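Local atomic coordinates of vibralactone Cyclase (Boreostereum vibrans, PDB entry 6KD0), a protein that catalyses the cyclization that forms the fused bicyclic beta-lactone of vibralactone, using an alpha/beta hydrolase fold. Residues Glu300-Met305 with Met334-Ser339; Pro272-Ser277 with Gln327-Glu332; Trp189-Pro194 with Ala268-Leu273. One frame throughout, in Å; residues are numbered along the deposited sequence.

Interaction 1 (Glu300-Met305 with Met334-Ser339)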
# COMPACT_ATOMS: atom_id res chain seq x y z
N GLU A 300 8.07 -8.08 14.93
CA GLU A 300 6.79 -7.77 15.55
C GLU A 300 5.76 -7.39 14.50
O GLU A 300 6.04 -6.65 13.56
CB GLU A 300 6.92 -6.64 16.57
CG GLU A 300 5.63 -6.46 17.40
CD GLU A 300 5.68 -5.25 18.33
OE1 GLU A 300 6.67 -4.49 18.26
OE2 GLU A 300 4.73 -5.06 19.11
N THR A 301 4.52 -7.83 14.74
CA THR A 301 3.57 -8.00 13.66
C THR A 301 2.15 -7.95 14.21
O THR A 301 1.87 -8.45 15.31
CB THR A 301 3.87 -9.34 12.98
OG1 THR A 301 4.35 -9.13 11.65
CG2 THR A 301 2.72 -10.26 13.02
N ARG A 302 1.26 -7.30 13.46
CA ARG A 302 -0.17 -7.30 13.72
C ARG A 302 -0.90 -7.52 12.42
O ARG A 302 -0.48 -7.04 11.37
CB ARG A 302 -0.63 -6.00 14.37
CG ARG A 302 -0.18 -5.87 15.80
CD ARG A 302 -0.88 -4.76 16.54
NE ARG A 302 -0.29 -4.62 17.87
CZ ARG A 302 -0.58 -3.66 18.74
NH1 ARG A 302 -1.49 -2.73 18.45
NH2 ARG A 302 0.04 -3.64 19.92
N MET A 303 -1.99 -8.28 12.48
CA MET A 303 -2.79 -8.64 11.33
C MET A 303 -4.22 -8.20 11.62
O MET A 303 -4.68 -8.31 12.76
CB MET A 303 -2.71 -10.14 11.08
CG MET A 303 -3.88 -10.79 10.36
SD MET A 303 -3.85 -10.40 8.61
CE MET A 303 -2.19 -10.93 8.19
N THR A 304 -4.90 -7.66 10.61
CA THR A 304 -6.33 -7.36 10.68
C THR A 304 -6.98 -7.93 9.44
O THR A 304 -6.57 -7.58 8.33
CB THR A 304 -6.60 -5.86 10.76
OG1 THR A 304 -5.90 -5.30 11.87
CG2 THR A 304 -8.09 -5.64 10.92
N MET A 305 -8.00 -8.76 9.63
CA MET A 305 -8.72 -9.39 8.52
C MET A 305 -10.13 -8.81 8.41
O MET A 305 -10.86 -8.72 9.41
CB MET A 305 -8.77 -10.91 8.72
CG MET A 305 -9.70 -11.63 7.73
SD MET A 305 -9.14 -11.55 5.99
CE MET A 305 -7.62 -12.51 6.06
N MET A 334 -1.17 2.98 11.74
CA MET A 334 -0.14 4.01 11.65
C MET A 334 0.20 4.57 13.03
O MET A 334 1.38 4.77 13.35
CB MET A 334 -0.59 5.14 10.74
CG MET A 334 -0.71 4.71 9.27
SD MET A 334 -1.30 6.02 8.20
CE MET A 334 -1.01 5.23 6.60
N SER A 335 -0.82 4.88 13.83
CA SER A 335 -0.57 5.43 15.16
C SER A 335 0.21 4.45 16.02
O SER A 335 1.10 4.86 16.76
CB SER A 335 -1.88 5.81 15.83
OG SER A 335 -2.28 7.08 15.37
N TRP A 336 -0.11 3.16 15.92
CA TRP A 336 0.66 2.14 16.63
C TRP A 336 2.12 2.18 16.21
O TRP A 336 3.02 2.26 17.06
CB TRP A 336 0.07 0.75 16.37
CG TRP A 336 0.91 -0.37 16.90
CD1 TRP A 336 1.29 -0.58 18.20
CD2 TRP A 336 1.51 -1.42 16.13
NE1 TRP A 336 2.08 -1.71 18.29
CE2 TRP A 336 2.23 -2.24 17.03
CE3 TRP A 336 1.50 -1.75 14.77
CZ2 TRP A 336 2.93 -3.37 16.61
CZ3 TRP A 336 2.20 -2.87 14.35
CH2 TRP A 336 2.90 -3.67 15.28
N LEU A 337 2.37 2.19 14.90
CA LEU A 337 3.75 2.22 14.43
C LEU A 337 4.49 3.48 14.88
O LEU A 337 5.64 3.41 15.31
CB LEU A 337 3.77 2.09 12.91
CG LEU A 337 3.23 0.75 12.40
CD1 LEU A 337 3.05 0.78 10.86
CD2 LEU A 337 4.15 -0.39 12.82
N PHE A 338 3.83 4.63 14.79
CA PHE A 338 4.47 5.87 15.22
C PHE A 338 4.65 5.91 16.74
O PHE A 338 5.53 6.64 17.22
CB PHE A 338 3.68 7.07 14.72
CG PHE A 338 3.95 7.43 13.27
CD1 PHE A 338 5.22 7.80 12.85
CD2 PHE A 338 2.92 7.39 12.34
CE1 PHE A 338 5.46 8.14 11.53
CE2 PHE A 338 3.16 7.72 11.01
CZ PHE A 338 4.42 8.09 10.61
N SER A 339 3.86 5.14 17.50
CA SER A 339 4.01 5.12 18.95
C SER A 339 5.30 4.45 19.39
O SER A 339 5.64 4.53 20.58
CB SER A 339 2.83 4.41 19.61
OG SER A 339 2.96 3.01 19.46
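Arg302 lies along the face of Trp336, with Glu300 at the rim of the same indole. CB of Arg302 points toward the helix. CG then meets the outer end of the six-membered ring, 3.8 Å from Trp336 CH2. CD sits almost squarely above that ring, 3.9 Å from its centroid, as a CH-pi contact. NE lies above the rim near Trp336 CE2, 3.6 Å away. CZ lies over the face of the five-membered ring in a cation-pi contact, 3.5 Å from the centroid. The guanidinium is thus laid flat on the indole, the planes only 15° apart. NH1 lies over Trp336 CD1 at 3.5 Å. NH2 is 3.2 Å from Trp336 NE1, but both are donors and no bond forms. The extended chain from CG to NE makes this long overlap possible. Glu300 comes to the ring edge: OE2 is 3.5 Å from Trp336 CZ2, in the indole plane, and the carboxylate stands almost perpendicular to it. Glu300 OE1 forms a salt bridge with Lys340. This is a surface cation-pi stack joining strand 301-307, the outermost strand on its side of the sheet, to the C-terminal helix of an alpha/beta hydrolase fold.

Interaction 2 (Pro272-Ser277 with Gln327-Glu332)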
# COMPACT_ATOMS: atom_id res chain seq x y z
N PRO A 272 8.60 -3.30 12.32
CA PRO A 272 7.32 -3.84 12.78
C PRO A 272 6.26 -3.63 11.70
O PRO A 272 6.24 -2.61 11.02
CB PRO A 272 7.01 -3.02 14.04
CG PRO A 272 8.31 -2.41 14.45
CD PRO A 272 9.19 -2.31 13.24
N LEU A 273 5.40 -4.63 11.53
CA LEU A 273 4.53 -4.73 10.37
C LEU A 273 3.08 -4.78 10.80
O LEU A 273 2.68 -5.68 11.54
CB LEU A 273 4.87 -5.97 9.55
CG LEU A 273 3.91 -6.29 8.41
CD1 LEU A 273 3.92 -5.18 7.37
CD2 LEU A 273 4.30 -7.62 7.79
N PHE A 274 2.27 -3.84 10.28
CA PHE A 274 0.82 -3.83 10.44
C PHE A 274 0.23 -4.22 9.09
O PHE A 274 0.38 -3.48 8.10
CB PHE A 274 0.33 -2.46 10.90
CG PHE A 274 -1.14 -2.42 11.28
CD1 PHE A 274 -2.12 -2.18 10.33
CD2 PHE A 274 -1.53 -2.55 12.61
CE1 PHE A 274 -3.46 -2.12 10.69
CE2 PHE A 274 -2.87 -2.50 12.97
CZ PHE A 274 -3.83 -2.28 12.01
N PHE A 275 -0.44 -5.36 9.05
CA PHE A 275 -0.90 -5.98 7.81
C PHE A 275 -2.42 -5.99 7.79
O PHE A 275 -3.06 -6.39 8.77
CB PHE A 275 -0.35 -7.41 7.72
CG PHE A 275 -0.37 -7.97 6.34
CD1 PHE A 275 -1.56 -8.41 5.77
CD2 PHE A 275 0.80 -8.07 5.59
CE1 PHE A 275 -1.58 -8.93 4.48
CE2 PHE A 275 0.78 -8.59 4.31
CZ PHE A 275 -0.41 -9.02 3.76
N MET A 276 -3.00 -5.52 6.69
CA MET A 276 -4.45 -5.46 6.55
C MET A 276 -4.86 -6.31 5.36
O MET A 276 -4.31 -6.14 4.27
CB MET A 276 -4.92 -4.02 6.37
CG MET A 276 -4.41 -3.11 7.45
SD MET A 276 -5.04 -1.45 7.27
CE MET A 276 -6.73 -1.68 7.84
N SER A 277 -5.83 -7.19 5.57
CA SER A 277 -6.23 -8.17 4.56
C SER A 277 -7.72 -8.08 4.31
O SER A 277 -8.51 -7.82 5.22
CB SER A 277 -5.86 -9.58 5.00
OG SER A 277 -6.07 -10.54 3.95
N GLN A 327 -10.59 2.47 6.97
CA GLN A 327 -9.67 3.61 6.96
C GLN A 327 -9.28 4.02 8.38
O GLN A 327 -8.11 4.36 8.64
CB GLN A 327 -10.24 4.79 6.20
CG GLN A 327 -9.24 5.94 6.04
CD GLN A 327 -8.01 5.57 5.21
OE1 GLN A 327 -8.00 4.55 4.50
NE2 GLN A 327 -6.98 6.40 5.28
N GLU A 328 -10.24 3.97 9.32
CA GLU A 328 -9.94 4.30 10.71
C GLU A 328 -8.91 3.34 11.30
O GLU A 328 -8.01 3.76 12.03
CB GLU A 328 -11.21 4.27 11.55
CG GLU A 328 -12.19 5.41 11.27
CD GLU A 328 -13.57 5.15 11.87
OE1 GLU A 328 -13.69 4.22 12.71
OE2 GLU A 328 -14.53 5.86 11.50
N GLU A 329 -9.02 2.05 10.98
CA GLU A 329 -8.05 1.08 11.47
C GLU A 329 -6.70 1.20 10.77
O GLU A 329 -5.66 0.91 11.37
CB GLU A 329 -8.61 -0.33 11.33
CG GLU A 329 -7.67 -1.40 11.88
CD GLU A 329 -8.39 -2.65 12.34
OE1 GLU A 329 -7.79 -3.44 13.11
OE2 GLU A 329 -9.56 -2.85 11.91
N THR A 330 -6.70 1.64 9.50
CA THR A 330 -5.44 2.02 8.85
C THR A 330 -4.73 3.09 9.66
O THR A 330 -3.53 2.98 9.97
CB THR A 330 -5.71 2.54 7.42
OG1 THR A 330 -6.26 1.50 6.61
CG2 THR A 330 -4.41 3.05 6.78
N ILE A 331 -5.47 4.13 10.02
CA ILE A 331 -4.89 5.25 10.76
C ILE A 331 -4.45 4.80 12.15
O ILE A 331 -3.42 5.25 12.66
CB ILE A 331 -5.89 6.42 10.80
CG1 ILE A 331 -6.08 6.98 9.39
CG2 ILE A 331 -5.40 7.49 11.76
CD1 ILE A 331 -7.19 8.02 9.29
N GLU A 332 -5.21 3.89 12.78
CA GLU A 332 -4.84 3.35 14.09
C GLU A 332 -3.57 2.51 14.00
O GLU A 332 -2.74 2.52 14.92
CB GLU A 332 -5.97 2.50 14.66
CG GLU A 332 -7.06 3.26 15.40
CD GLU A 332 -8.24 2.36 15.77
OE1 GLU A 332 -9.31 2.90 16.14
OE2 GLU A 332 -8.09 1.11 15.70
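Strand 273-277 and helix 327-332 run nearly antiparallel, at 169°, with axes 9.8 Å apart, and the backbones come nearest at Met276 and Thr330. Two side chains of the strand, Phe274 and Met276, point at the helix and fill the space between. Met276 reaches across at about a right angle to Thr330. Its SD is 3.3 Å from Thr330 OG1, and its CE is 3.4 Å from the same oxygen. The chain bends at the last torsion (chi3 75°), which turns CE across the helix, to within 3.7 Å of Thr330 N and near the stem of Glu329. The Thr330 hydroxyl is hydrogen-bonded to Phe326 O, one turn back, and weakly to Gln207 NE2. This is the usual layering of an alpha/beta hydrolase: the C-terminal helix 321-338 packs against one face of the mostly parallel sheet, here alongside strand 273-278. Phe274 has CG opposite its backbone N (chi1 -172°), which carries the ring out to the helix. Its CZ lies 3.7 Å from Glu329 O, approached obliquely, and 3.9 Å from Glu329 CG, which sits at the ring edge in its plane. Met276 SD is also in the plane of that ring. With Met276 cut back to an alanine, a gap between strand and helix is likely to open, and Thr330 OG1 and the Glu329 stem would lose the thioether beside them. Of the Glu329 side chain, the aliphatic stem takes part in this packing, beside its backbone carbonyl. CE of Met276 stands 4.2 Å from Glu329 CG. The extended chain then takes the carboxylate past the two side chains to strand 301-307, where OE1 is hydrogen-bonded to Thr304 OG1 and OE2 makes a weak bond to Tyr306 OH.

Interaction 3 (Trp189-Pro194 with Ala268-Leu273)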
# COMPACT_ATOMS: atom_id res chain seq x y z
N TRP A 189 15.28 -3.76 0.94
CA TRP A 189 16.42 -3.00 0.42
C TRP A 189 16.98 -2.04 1.47
O TRP A 189 18.20 -1.94 1.65
CB TRP A 189 16.02 -2.25 -0.83
CG TRP A 189 15.84 -3.11 -2.03
CD1 TRP A 189 16.21 -4.42 -2.17
CD2 TRP A 189 15.26 -2.72 -3.27
NE1 TRP A 189 15.89 -4.87 -3.42
CE2 TRP A 189 15.31 -3.84 -4.12
CE3 TRP A 189 14.71 -1.53 -3.75
CZ2 TRP A 189 14.85 -3.80 -5.44
CZ3 TRP A 189 14.23 -1.49 -5.05
CH2 TRP A 189 14.30 -2.62 -5.88
N ALA A 190 16.09 -1.33 2.16
CA ALA A 190 16.53 -0.32 3.12
C ALA A 190 17.19 -0.96 4.32
O ALA A 190 18.16 -0.41 4.88
CB ALA A 190 15.33 0.53 3.56
N ARG A 191 16.68 -2.13 4.75
CA ARG A 191 17.33 -2.85 5.84
C ARG A 191 18.78 -3.11 5.49
O ARG A 191 19.67 -2.91 6.33
CB ARG A 191 16.60 -4.17 6.10
CG ARG A 191 17.30 -5.04 7.13
CD ARG A 191 16.80 -6.47 7.04
NE ARG A 191 17.08 -7.03 5.72
CZ ARG A 191 16.51 -8.12 5.22
NH1 ARG A 191 15.63 -8.80 5.94
NH2 ARG A 191 16.84 -8.54 4.01
N ASP A 192 19.05 -3.49 4.25
CA ASP A 192 20.42 -3.86 3.91
C ASP A 192 21.30 -2.69 3.47
O ASP A 192 22.52 -2.86 3.34
CB ASP A 192 20.38 -4.93 2.83
CG ASP A 192 19.69 -6.18 3.31
OD1 ASP A 192 19.74 -6.43 4.55
OD2 ASP A 192 19.07 -6.89 2.48
N ASP A 193 20.75 -1.50 3.30
CA ASP A 193 21.49 -0.40 2.68
C ASP A 193 22.07 0.50 3.77
O ASP A 193 21.30 1.10 4.54
CB ASP A 193 20.56 0.38 1.77
CG ASP A 193 21.28 1.43 0.92
OD1 ASP A 193 22.45 1.78 1.21
OD2 ASP A 193 20.66 1.91 -0.05
N PRO A 194 23.40 0.65 3.86
CA PRO A 194 23.96 1.52 4.90
C PRO A 194 23.51 2.97 4.78
O PRO A 194 23.61 3.71 5.76
CB PRO A 194 25.48 1.38 4.73
CG PRO A 194 25.70 0.73 3.44
CD PRO A 194 24.44 0.01 3.04
N ALA A 268 14.30 -11.33 8.37
CA ALA A 268 14.62 -10.87 9.72
C ALA A 268 14.93 -9.38 9.70
O ALA A 268 15.31 -8.82 8.67
CB ALA A 268 15.82 -11.64 10.29
N ASN A 269 14.72 -8.74 10.85
CA ASN A 269 15.17 -7.38 11.09
C ASN A 269 14.44 -6.36 10.19
O ASN A 269 14.96 -5.28 9.92
CB ASN A 269 16.69 -7.27 10.90
CG ASN A 269 17.27 -6.02 11.55
OD1 ASN A 269 16.71 -5.50 12.52
ND2 ASN A 269 18.40 -5.53 11.01
N LEU A 270 13.23 -6.71 9.73
CA LEU A 270 12.35 -5.78 9.05
C LEU A 270 11.65 -4.91 10.09
O LEU A 270 11.64 -5.25 11.28
CB LEU A 270 11.32 -6.54 8.22
CG LEU A 270 11.88 -7.33 7.04
CD1 LEU A 270 10.78 -8.17 6.41
CD2 LEU A 270 12.49 -6.41 6.02
N PRO A 271 11.07 -3.79 9.68
CA PRO A 271 10.33 -2.95 10.64
C PRO A 271 9.09 -3.67 11.13
O PRO A 271 8.57 -4.57 10.46
CB PRO A 271 9.96 -1.69 9.83
CG PRO A 271 10.79 -1.74 8.59
CD PRO A 271 11.13 -3.18 8.33
N PRO A 272 8.60 -3.30 12.32
CA PRO A 272 7.32 -3.84 12.78
C PRO A 272 6.26 -3.63 11.70
O PRO A 272 6.24 -2.61 11.02
CB PRO A 272 7.01 -3.02 14.04
CG PRO A 272 8.31 -2.41 14.45
CD PRO A 272 9.19 -2.31 13.24
N LEU A 273 5.40 -4.63 11.53
CA LEU A 273 4.53 -4.73 10.37
C LEU A 273 3.08 -4.78 10.80
O LEU A 273 2.68 -5.68 11.54
CB LEU A 273 4.87 -5.97 9.55
CG LEU A 273 3.91 -6.29 8.41
CD1 LEU A 273 3.92 -5.18 7.37
CD2 LEU A 273 4.30 -7.62 7.79
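Arg191 reaches from the end of its helix to the loop at Ala268, Asn269 and Leu270. Its NH1 donates to Ala268 O at 2.7 Å, with an N-H...O angle of 149°. The donor lies in the carbonyl plane, while the oxygen is slightly tilted out of the guanidinium plane. The methylenes follow the same stretch of loop backbone. CD passes 3.6 Å from Asn269 O and touches Asn269 CB at 3.9 Å. Leu270 CD2 packs in van der Waals contact beside the guanidinium, 3.9 Å from Arg191 NH1. The chain bends at chi3 (61°), which turns the guanidinium back toward its own helix as well as to the loop. There Asp192, the next residue, holds it side-on with two oxygens. Arg191 NE bonds to Asp192 OD1 at 3.0 Å, as a salt bridge met from above the carboxylate plane. Arg191 NH2 bonds to Asp192 OD2 at 3.2 Å, nearly straight and in the guanidinium plane. The acid is likely to offset the charge and fix the rotation of the group, so that NH1 faces the loop. Ser266 strengthens the grip: its carbonyl O takes a second bond from NH1, and its OG accepts from Ala268 N. Helix 178-192 follows the probable nucleophile elbow, and the contact is made at its far end. The loop runs on into strand 273-278. Leu270 packs on Tyr290 and Val294 of helix 284-296, and Pro272 is backbone-bonded to Gln204 of strand 203-207.

Interactions 1 and 2 hold the same two parts of the fold together, the sheet and helix 321-338. Interaction 2 is the buried one, mostly nonpolar, on strand 273-278. Interaction 1 is at the surface, on the neighbouring edge strand 301-307, and relies on a charged group over an aromatic ring. The strands themselves are joined by probable backbone hydrogen bonds, such as Arg302 N to Leu273 O at 2.9 Å. Interaction 3 is partly buried and farther from the centre of the chain. It uses a hydrogen bond to a loop carbonyl instead of ring or sulfur packing. Pro272 and Leu273 link it to interaction 2, since its loop becomes that strand.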